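Local coordinates for protein heroin esterase (Rhodococcus sp., PDB 1LZL) that probably hydrolyses acetyl esters such as those of heroin, as an esterase of the alpha/beta hydrolase fold, at residues E190-L195 with A214-W218; L18-F23 with L208-N213; G48-L54 with I67-D73. One frame throughout, in Å; residues are numbered along the deposited sequence. Where two conformers were deposited one is given.

Contact 1 (E190-L195 with A214-W218)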
loop_
_atom_site.group_PDB
_atom_site.type_symbol
_atom_site.label_atom_id
_atom_site.label_comp_id
_atom_site.label_asym_id
_atom_site.label_seq_id
_atom_site.Cartn_x
_atom_site.Cartn_y
_atom_site.Cartn_z
ATOM N N GLU A 190 0.080 -7.069 -0.538
ATOM C CA GLU A 190 0.648 -8.230 0.139
ATOM C C GLU A 190 -0.326 -8.618 1.242
ATOM O O GLU A 190 -0.410 -7.941 2.281
ATOM C CB GLU A 190 2.023 -7.864 0.682
ATOM C CG GLU A 190 2.738 -9.004 1.398
ATOM C CD GLU A 190 4.121 -8.619 1.875
ATOM O OE1 GLU A 190 4.541 -7.463 1.744
ATOM O OE2 GLU A 190 4.781 -9.553 2.405
ATOM N N LEU A 191 -1.090 -9.709 1.002
ATOM C CA LEU A 191 -2.309 -9.988 1.786
ATOM C C LEU A 191 -2.317 -11.326 2.525
ATOM O O LEU A 191 -3.064 -11.508 3.467
ATOM C CB LEU A 191 -3.534 -9.968 0.863
ATOM C CG LEU A 191 -3.864 -8.632 0.183
ATOM C CD1 LEU A 191 -4.837 -8.861 -0.969
ATOM C CD2 LEU A 191 -4.401 -7.633 1.190
ATOM N N ASP A 192 -1.500 -12.285 2.042
ATOM C CA ASP A 192 -1.658 -13.670 2.530
ATOM C C ASP A 192 -0.322 -14.275 2.908
ATOM O O ASP A 192 0.539 -14.395 2.035
ATOM C CB ASP A 192 -2.307 -14.469 1.375
ATOM C CG ASP A 192 -2.824 -15.830 1.808
ATOM O OD1 ASP A 192 -2.366 -16.275 2.895
ATOM O OD2 ASP A 192 -3.639 -16.456 1.106
ATOM N N ASP A 193 -0.132 -14.623 4.181
ATOM C CA ASP A 193 1.165 -15.137 4.631
ATOM C C ASP A 193 1.362 -16.585 4.211
ATOM O O ASP A 193 2.474 -17.082 4.385
ATOM C CB ASP A 193 1.278 -15.042 6.159
ATOM C CG ASP A 193 0.176 -15.844 6.816
ATOM O OD1 ASP A 193 -1.018 -15.572 6.622
ATOM O OD2 ASP A 193 0.557 -16.794 7.538
ATOM N N ARG A 194 0.327 -17.234 3.717
ATOM C CA ARG A 194 0.419 -18.703 3.551
ATOM C C ARG A 194 1.209 -19.066 2.323
ATOM O O ARG A 194 1.680 -20.233 2.250
ATOM C CB ARG A 194 -0.991 -19.283 3.497
ATOM C CG ARG A 194 -1.669 -19.157 4.835
ATOM C CD ARG A 194 -3.149 -19.373 4.790
ATOM N NE ARG A 194 -3.852 -18.421 3.936
ATOM C CZ ARG A 194 -5.162 -18.364 3.772
ATOM N NH1 ARG A 194 -5.999 -19.187 4.396
ATOM N NH2 ARG A 194 -5.654 -17.433 2.959
ATOM N N LEU A 195 1.408 -18.220 1.341
ATOM C CA LEU A 195 2.307 -18.505 0.198
ATOM C C LEU A 195 1.899 -19.765 -0.566
ATOM O O LEU A 195 2.773 -20.515 -1.014
ATOM C CB LEU A 195 3.791 -18.518 0.633
ATOM C CG LEU A 195 4.207 -17.397 1.604
ATOM C CD1 LEU A 195 5.722 -17.408 1.863
ATOM C CD2 LEU A 195 3.778 -16.030 1.100
ATOM N N ALA A 214 9.177 -13.077 -0.075
ATOM C CA ALA A 214 7.876 -13.216 0.579
ATOM C C ALA A 214 7.986 -13.928 1.914
ATOM O O ALA A 214 7.445 -13.505 2.945
ATOM C CB ALA A 214 6.869 -13.944 -0.350
ATOM N N ILE A 215 8.785 -15.035 1.958
ATOM C CA ILE A 215 8.945 -15.769 3.207
ATOM C C ILE A 215 9.554 -14.879 4.287
ATOM O O ILE A 215 9.102 -14.846 5.417
ATOM C CB ILE A 215 9.838 -17.018 2.973
ATOM C CG1 ILE A 215 9.128 -18.041 2.065
ATOM C CG2 ILE A 215 10.320 -17.595 4.292
ATOM C CD1 ILE A 215 10.073 -19.087 1.446
ATOM N N LEU A 216 10.620 -14.184 3.926
ATOM C CA LEU A 216 11.356 -13.337 4.867
ATOM C C LEU A 216 10.466 -12.180 5.305
ATOM O O LEU A 216 10.481 -11.791 6.506
ATOM C CB LEU A 216 12.648 -12.785 4.253
ATOM C CG LEU A 216 13.865 -13.750 4.274
ATOM C CD1 LEU A 216 13.409 -15.185 4.321
ATOM C CD2 LEU A 216 14.768 -13.392 3.125
ATOM N N SER A 217 9.661 -11.643 4.415
ATOM C CA SER A 217 8.820 -10.468 4.754
ATOM C C SER A 217 7.811 -10.839 5.806
ATOM O O SER A 217 7.657 -10.142 6.816
ATOM C CB SER A 217 8.135 -10.015 3.474
ATOM O OG SER A 217 7.076 -9.068 3.651
ATOM N N TRP A 218 7.104 -11.962 5.627
ATOM C CA TRP A 218 6.121 -12.311 6.658
ATOM C C TRP A 218 6.771 -12.715 7.969
ATOM O O TRP A 218 6.235 -12.484 9.040
ATOM C CB TRP A 218 5.203 -13.418 6.135
ATOM C CG TRP A 218 4.207 -12.857 5.129
ATOM C CD1 TRP A 218 4.255 -12.966 3.743
ATOM C CD2 TRP A 218 3.036 -12.118 5.458
ATOM N NE1 TRP A 218 3.149 -12.321 3.181
ATOM C CE2 TRP A 218 2.407 -11.795 4.229
ATOM C CE3 TRP A 218 2.452 -11.672 6.649
ATOM C CZ2 TRP A 218 1.228 -11.068 4.169
ATOM C CZ3 TRP A 218 1.259 -10.944 6.602
ATOM C CH2 TRP A 218 0.652 -10.647 5.361
HETATM O O HOH W 1 2.169 -12.551 0.414
#
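Trp-218 lies between two parts of the loop 190-195. Over one face of its indole sits Asp-193, whose CA makes a CH-pi contact 3.5 Å from the centroid of the five-membered ring, only 8° off the normal, while Asp-193 CB lies 3.5 Å from Trp-218 CD2. From the opposite face comes the carboxylate of Glu-190, turned 88° to the ring, with OE2 offset toward the rim. The polar contacts start from that oxygen: Glu-190 OE2 is 2.7 Å from Ser-217 OG, whose proton may go instead to Gly-89 O, and Glu-190 CG lies anti to the backbone N (chi1 -179°), which sends the extended chain along the indole. Glu-190 also touches what are probably the nucleophile elbow and catalytic triad of the alpha/beta hydrolase fold, and helix 211-222 packs here against the loop that follows strand 183-187. In the indole plane a water accepts from Trp-218 NE1 at 2.9 Å and donates to Asp-192 O. An alanine in place of Trp-218 would probably leave this water without its donor and open a gap between Asp-193 and Glu-190. Among apolar groups, Leu-195 CD1 presses tightly on Ile-215 CG1 at 3.5 Å, and Leu-195 CD2 meets Ala-214 CB at 4.0 Å.

Contact 2 (L18-F23 with L208-N213)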
loop_
_atom_site.group_PDB
_atom_site.type_symbol
_atom_site.label_atom_id
_atom_site.label_comp_id
_atom_site.label_asym_id
_atom_site.label_seq_id
_atom_site.Cartn_x
_atom_site.Cartn_y
_atom_site.Cartn_z
ATOM N N LEU A 18 18.042 -3.041 -12.706
ATOM C CA LEU A 18 17.323 -3.370 -11.477
ATOM C C LEU A 18 18.169 -4.096 -10.438
ATOM O O LEU A 18 18.639 -5.225 -10.475
ATOM C CB LEU A 18 16.073 -4.188 -11.822
ATOM C CG LEU A 18 14.795 -3.357 -11.931
ATOM C CD1 LEU A 18 13.748 -4.037 -12.803
ATOM C CD2 LEU A 18 14.237 -3.097 -10.541
ATOM N N PRO A 19 18.351 -3.313 -9.382
ATOM C CA PRO A 19 19.079 -3.685 -8.187
ATOM C C PRO A 19 18.479 -4.890 -7.480
ATOM O O PRO A 19 17.264 -5.069 -7.579
ATOM C CB PRO A 19 18.815 -2.473 -7.268
ATOM C CG PRO A 19 17.533 -1.906 -7.803
ATOM C CD PRO A 19 17.787 -1.942 -9.299
ATOM N N LYS A 20 19.254 -5.686 -6.759
ATOM C CA LYS A 20 18.617 -6.746 -5.968
ATOM C C LYS A 20 18.178 -6.149 -4.630
ATOM O O LYS A 20 18.952 -5.517 -3.931
ATOM C CB LYS A 20 19.509 -7.966 -5.723
ATOM C CG LYS A 20 19.683 -8.896 -6.923
ATOM C CD LYS A 20 19.547 -10.366 -6.554
ATOM C CE LYS A 20 18.513 -11.058 -7.423
ATOM N NZ LYS A 20 19.067 -12.147 -8.267
ATOM N N VAL A 21 16.904 -6.324 -4.282
ATOM C CA VAL A 21 16.515 -5.943 -2.916
ATOM C C VAL A 21 16.294 -7.240 -2.154
ATOM O O VAL A 21 15.231 -7.823 -2.158
ATOM C CB VAL A 21 15.255 -5.084 -2.941
ATOM C CG1 VAL A 21 14.836 -4.724 -1.526
ATOM C CG2 VAL A 21 15.543 -3.855 -3.774
ATOM N N ASP A 22 17.388 -7.690 -1.555
ATOM C CA ASP A 22 17.342 -9.001 -0.927
ATOM C C ASP A 22 17.066 -8.877 0.572
ATOM O O ASP A 22 17.919 -8.348 1.301
ATOM C CB ASP A 22 18.669 -9.711 -1.233
ATOM C CG ASP A 22 19.193 -10.578 -0.102
ATOM O OD1 ASP A 22 18.407 -11.317 0.540
ATOM O OD2 ASP A 22 20.431 -10.514 0.136
ATOM N N PHE A 23 15.911 -9.407 1.004
ATOM C CA PHE A 23 15.515 -9.335 2.389
ATOM C C PHE A 23 16.426 -10.077 3.317
ATOM O O PHE A 23 16.378 -9.921 4.526
ATOM C CB PHE A 23 14.050 -9.900 2.545
ATOM C CG PHE A 23 13.123 -8.696 2.499
ATOM C CD1 PHE A 23 13.389 -7.660 1.616
ATOM C CD2 PHE A 23 12.009 -8.573 3.337
ATOM C CE1 PHE A 23 12.601 -6.538 1.554
ATOM C CE2 PHE A 23 11.223 -7.428 3.287
ATOM C CZ PHE A 23 11.520 -6.417 2.419
ATOM N N LEU A 208 12.220 -7.964 -8.439
ATOM C CA LEU A 208 12.006 -7.247 -7.204
ATOM C C LEU A 208 11.366 -8.081 -6.120
ATOM O O LEU A 208 11.859 -8.119 -4.961
ATOM C CB LEU A 208 11.192 -5.977 -7.497
ATOM C CG LEU A 208 11.938 -4.970 -8.390
ATOM C CD1 LEU A 208 11.125 -3.691 -8.439
ATOM C CD2 LEU A 208 13.351 -4.798 -7.858
ATOM N N TRP A 209 10.229 -8.753 -6.339
ATOM C CA TRP A 209 9.577 -9.593 -5.342
ATOM C C TRP A 209 9.509 -11.007 -5.903
ATOM O O TRP A 209 9.352 -11.159 -7.115
ATOM C CB TRP A 209 8.177 -9.118 -4.988
ATOM C CG TRP A 209 7.731 -9.467 -3.577
ATOM C CD1 TRP A 209 6.694 -10.233 -3.166
ATOM C CD2 TRP A 209 8.382 -9.001 -2.369
ATOM N NE1 TRP A 209 6.624 -10.295 -1.782
ATOM C CE2 TRP A 209 7.657 -9.546 -1.301
ATOM C CE3 TRP A 209 9.503 -8.183 -2.185
ATOM C CZ2 TRP A 209 8.023 -9.288 0.040
ATOM C CZ3 TRP A 209 9.863 -7.936 -0.842
ATOM C CH2 TRP A 209 9.139 -8.482 0.221
ATOM N N HIS A 210 9.558 -11.946 -4.985
ATOM C CA HIS A 210 9.709 -13.361 -5.329
ATOM C C HIS A 210 9.462 -14.139 -4.063
ATOM O O HIS A 210 9.429 -13.575 -2.938
ATOM C CB HIS A 210 11.065 -13.643 -5.972
ATOM C CG HIS A 210 12.247 -13.090 -5.223
ATOM N ND1 HIS A 210 13.130 -12.192 -5.789
ATOM C CD2 HIS A 210 12.645 -13.306 -3.936
ATOM C CE1 HIS A 210 14.036 -11.892 -4.868
ATOM N NE2 HIS A 210 13.756 -12.563 -3.765
ATOM N N ARG A 211 9.326 -15.455 -4.214
ATOM C CA ARG A 211 8.987 -16.275 -3.069
ATOM C C ARG A 211 10.033 -16.159 -1.940
ATOM O O ARG A 211 9.626 -16.026 -0.772
ATOM C CB ARG A 211 8.801 -17.705 -3.544
ATOM C CG ARG A 211 8.265 -18.586 -2.404
ATOM C CD ARG A 211 8.181 -20.030 -2.914
ATOM N NE ARG A 211 7.772 -20.860 -1.777
ATOM C CZ ARG A 211 6.506 -20.994 -1.417
ATOM N NH1 ARG A 211 5.508 -20.400 -2.066
ATOM N NH2 ARG A 211 6.171 -21.745 -0.374
ATOM N N PRO A 212 11.324 -16.185 -2.167
ATOM C CA PRO A 212 12.265 -15.971 -1.059
ATOM C C PRO A 212 12.032 -14.676 -0.305
ATOM O O PRO A 212 12.052 -14.708 0.955
ATOM C CB PRO A 212 13.647 -15.989 -1.752
ATOM C CG PRO A 212 13.409 -16.919 -2.896
ATOM C CD PRO A 212 12.051 -16.513 -3.429
ATOM N N ASN A 213 11.823 -13.556 -0.989
ATOM C CA ASN A 213 11.508 -12.327 -0.238
ATOM C C ASN A 213 10.194 -12.430 0.513
ATOM O O ASN A 213 10.077 -11.872 1.625
ATOM C CB ASN A 213 11.501 -11.097 -1.163
ATOM C CG ASN A 213 12.851 -10.473 -1.378
ATOM O OD1 ASN A 213 13.836 -10.895 -0.702
ATOM N ND2 ASN A 213 12.969 -9.471 -2.236
HETATM O O HOH W 2 15.003 -8.214 -5.386
#
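The amide of Asn-213 bonds to two backbone groups of the loop 18-23. Its ND2 donates to Val-21 O at 2.8 Å, nearly along the C=O axis and close to the amide plane, while OD1 accepts from Phe-23 N at 3.1 Å; that bond is nearly straight (169°), though the donor lies above the carbonyl plane. Holding both ends of the amide fixes its rotation. ND2 has a further, weak bond to Leu-208 O, and that carbonyl also accepts from a water which in turn takes the N-H of Val-21. Beside this polar patch the rings of Phe-23 and Trp-209 form a T-shaped pair, centroids 5.1 Å apart and planes at 89°. Trp-209 CG stands roughly anti to the backbone N (chi1 -152°), which carries the six-membered edge of the indole to the phenyl face, Trp-209 CH2 coming 3.8 Å from Phe-23 CZ. Asn-213 CB covers part of one indole face. At the far end Leu-18 and Leu-208 cross at about a right angle, their CD2 methyls tightly packed at 3.3 Å. Trp-209 also meets the ring of His-290, the histidine of a likely catalytic triad. The N-terminal region thus packs on the start of helix 211-222 beside the probable active site of an alpha/beta hydrolase.

Contact 3 (G48-L54 with I67-D73); sequences GVSLREL and IRFVTPD
Leu-54 lays its CD1 methyl over one face of the Phe-69 ring, 3.9 Å from the centroid, and the two side chains run at a slant to each other. On the same side of the sheet Arg-52 lies alongside Phe-69, pointing the same way, with its guanidinium turned 84° to the ring; Leu-54 CD2 sits over one face of that guanidinium, offset toward its rim. Phe-69 CG stands anti to the backbone N (chi1 -175°), which brings the ring within reach of both neighbours. Farther along, Ser-50 OG and Thr-71 OG1 on this face share a water with OD1 of Asp-73, just past the strand; the water donates to the carboxylate. The other face carries Val-49, Leu-51 and Val-70, with Val-49 CG2 4.0 Å from Val-70 CG1. There Leu-51 CD1 approaches the guanidinium of Arg-68 over a face, 3.6 Å from Arg-68 NH2, a nitrogen that also forms a salt bridge to Asp-99. Both strands are held by paired backbone bonds, such as Thr-71 N to Ser-50 O at 2.8 Å, and at the end Asp-73 N reaches Gly-48 O at 2.9 Å. Val-49 and Val-70 rest on helix 99-109, Leu-54 and Ile-67 on helix 128-142. This is an antiparallel beta hairpin, its strands 156° apart in direction, forming one margin of the central sheet of the alpha/beta hydrolase fold.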
loop_
_atom_site.group_PDB
_atom_site.type_symbol
_atom_site.label_atom_id
_atom_site.label_comp_id
_atom_site.label_asym_id
_atom_site.label_seq_id
_atom_site.Cartn_x
_atom_site.Cartn_y
_atom_site.Cartn_z
ATOM N N GLY A 48 2.160 23.621 -6.512
ATOM C CA GLY A 48 0.765 23.613 -6.259
ATOM C C GLY A 48 0.364 22.841 -5.018
ATOM O O GLY A 48 -0.834 22.670 -4.807
ATOM N N VAL A 49 1.264 22.349 -4.197
ATOM C CA VAL A 49 0.845 21.652 -2.975
ATOM C C VAL A 49 1.745 22.070 -1.820
ATOM O O VAL A 49 2.790 22.691 -2.071
ATOM C CB VAL A 49 0.873 20.111 -3.087
ATOM C CG1 VAL A 49 0.084 19.619 -4.279
ATOM C CG2 VAL A 49 2.315 19.595 -3.143
ATOM N N SER A 50 1.325 21.771 -0.590
ATOM C CA SER A 50 2.206 21.982 0.561
ATOM C C SER A 50 2.193 20.733 1.463
ATOM O O SER A 50 1.200 20.010 1.426
ATOM C CB SER A 50 1.885 23.242 1.337
ATOM O OG SER A 50 0.708 23.163 2.092
ATOM N N LEU A 51 3.266 20.515 2.183
ATOM C CA LEU A 51 3.444 19.341 3.047
ATOM C C LEU A 51 3.722 19.830 4.441
ATOM O O LEU A 51 4.596 20.688 4.658
ATOM C CB LEU A 51 4.564 18.449 2.481
ATOM C CG LEU A 51 4.735 17.030 3.059
ATOM C CD1 LEU A 51 5.499 16.113 2.137
ATOM C CD2 LEU A 51 5.467 17.041 4.394
ATOM N N ARG A 52 3.013 19.278 5.422
ATOM C CA ARG A 52 3.408 19.589 6.795
ATOM C C ARG A 52 3.281 18.281 7.580
ATOM O O ARG A 52 2.606 17.373 7.128
ATOM C CB ARG A 52 2.615 20.693 7.452
ATOM C CG ARG A 52 1.179 20.352 7.827
ATOM C CD ARG A 52 0.478 21.545 8.491
ATOM N NE ARG A 52 -0.971 21.411 8.324
ATOM C CZ ARG A 52 -1.845 21.198 9.279
ATOM N NH1 ARG A 52 -1.428 21.099 10.550
ATOM N NH2 ARG A 52 -3.152 21.084 9.024
ATOM N N GLU A 53 3.941 18.251 8.721
ATOM C CA GLU A 53 3.905 17.031 9.503
ATOM C C GLU A 53 2.841 17.078 10.582
ATOM O O GLU A 53 2.773 18.043 11.334
ATOM C CB GLU A 53 5.272 16.825 10.133
ATOM C CG GLU A 53 5.437 15.501 10.887
ATOM C CD GLU A 53 6.911 15.418 11.301
ATOM O OE1 GLU A 53 7.740 15.285 10.368
ATOM O OE2 GLU A 53 7.218 15.509 12.507
ATOM N N LEU A 54 2.037 16.021 10.627
ATOM C CA LEU A 54 1.072 15.841 11.707
ATOM C C LEU A 54 1.617 14.759 12.632
ATOM O O LEU A 54 2.417 13.901 12.249
ATOM C CB LEU A 54 -0.310 15.377 11.208
ATOM C CG LEU A 54 -0.927 16.205 10.085
ATOM C CD1 LEU A 54 -2.293 15.698 9.610
ATOM C CD2 LEU A 54 -1.032 17.647 10.565
ATOM N N ILE A 67 2.723 11.775 10.265
ATOM C CA ILE A 67 1.993 11.779 9.023
ATOM C C ILE A 67 2.539 12.906 8.142
ATOM O O ILE A 67 2.591 14.067 8.569
ATOM C CB ILE A 67 0.491 11.994 9.262
ATOM C CG1 ILE A 67 -0.080 10.849 10.111
ATOM C CG2 ILE A 67 -0.256 12.175 7.948
ATOM C CD1 ILE A 67 -1.502 11.182 10.582
ATOM N N ARG A 68 2.926 12.580 6.928
ATOM C CA ARG A 68 3.277 13.601 5.937
ATOM C C ARG A 68 1.974 13.994 5.260
ATOM O O ARG A 68 1.404 13.241 4.457
ATOM C CB ARG A 68 4.282 13.072 4.925
ATOM C CG ARG A 68 5.585 12.623 5.560
ATOM C CD ARG A 68 6.588 12.069 4.601
ATOM N NE ARG A 68 7.223 12.947 3.619
ATOM C CZ ARG A 68 8.177 13.812 3.899
ATOM N NH1 ARG A 68 8.609 13.961 5.148
ATOM N NH2 ARG A 68 8.669 14.506 2.894
ATOM N N PHE A 69 1.496 15.184 5.587
ATOM C CA PHE A 69 0.147 15.632 5.224
ATOM C C PHE A 69 0.261 16.652 4.106
ATOM O O PHE A 69 0.755 17.792 4.277
ATOM C CB PHE A 69 -0.522 16.201 6.471
ATOM C CG PHE A 69 -1.973 16.591 6.270
ATOM C CD1 PHE A 69 -2.885 15.635 5.860
ATOM C CD2 PHE A 69 -2.436 17.883 6.515
ATOM C CE1 PHE A 69 -4.242 15.922 5.697
ATOM C CE2 PHE A 69 -3.771 18.208 6.335
ATOM C CZ PHE A 69 -4.664 17.230 5.902
ATOM N N VAL A 70 -0.144 16.232 2.930
ATOM C CA VAL A 70 -0.047 16.926 1.662
ATOM C C VAL A 70 -1.386 17.558 1.335
ATOM O O VAL A 70 -2.426 16.867 1.282
ATOM C CB VAL A 70 0.419 16.001 0.528
ATOM C CG1 VAL A 70 0.695 16.805 -0.757
ATOM C CG2 VAL A 70 1.669 15.217 0.938
ATOM N N THR A 71 -1.375 18.872 1.136
ATOM C CA THR A 71 -2.642 19.536 0.789
ATOM C C THR A 71 -2.511 20.369 -0.481
ATOM O O THR A 71 -1.462 20.928 -0.809
ATOM C CB THR A 71 -3.149 20.401 1.952
ATOM O OG1 THR A 71 -2.070 21.268 2.353
ATOM C CG2 THR A 71 -3.476 19.543 3.171
ATOM N N PRO A 72 -3.553 20.460 -1.272
ATOM C CA PRO A 72 -3.431 21.249 -2.499
ATOM C C PRO A 72 -3.531 22.737 -2.166
ATOM O O PRO A 72 -4.290 23.109 -1.277
ATOM C CB PRO A 72 -4.661 20.815 -3.283
ATOM C CG PRO A 72 -5.639 20.324 -2.281
ATOM C CD PRO A 72 -4.896 19.823 -1.096
ATOM N N ASP A 73 -2.798 23.600 -2.828
ATOM C CA ASP A 73 -2.923 25.039 -2.513
ATOM C C ASP A 73 -4.227 25.613 -3.058
ATOM O O ASP A 73 -4.845 25.041 -3.961
ATOM C CB ASP A 73 -1.725 25.788 -3.093
ATOM C CG ASP A 73 -0.399 25.310 -2.515
ATOM O OD1 ASP A 73 -0.349 24.680 -1.433
ATOM O OD2 ASP A 73 0.621 25.606 -3.187
HETATM O O HOH W 3 -1.784 23.793 0.451
HETATM O O HOH W 4 8.013 12.933 7.968
#

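Contacts 1 and 2 are neighbours, their centres about 13 Å apart, and both use helix 211-222: contact 2 its first turn and the residues before it, contact 1 the turn that follows. They touch directly, through Ser-217 and Trp-209 and through Leu-216 and Phe-23, and along the chain their segments alternate. Contact 3 lies with its centre about 32 Å from each of theirs, and on the opposite side of the chain's centre from contact 1. In sequence it is nested within the loop that contact 2 closes and ends before contact 1 begins. Contacts 1 and 2 thus border the probable active site, through Glu-190 and Trp-209, whereas contact 3 pairs the first two strands at one edge of the sheet.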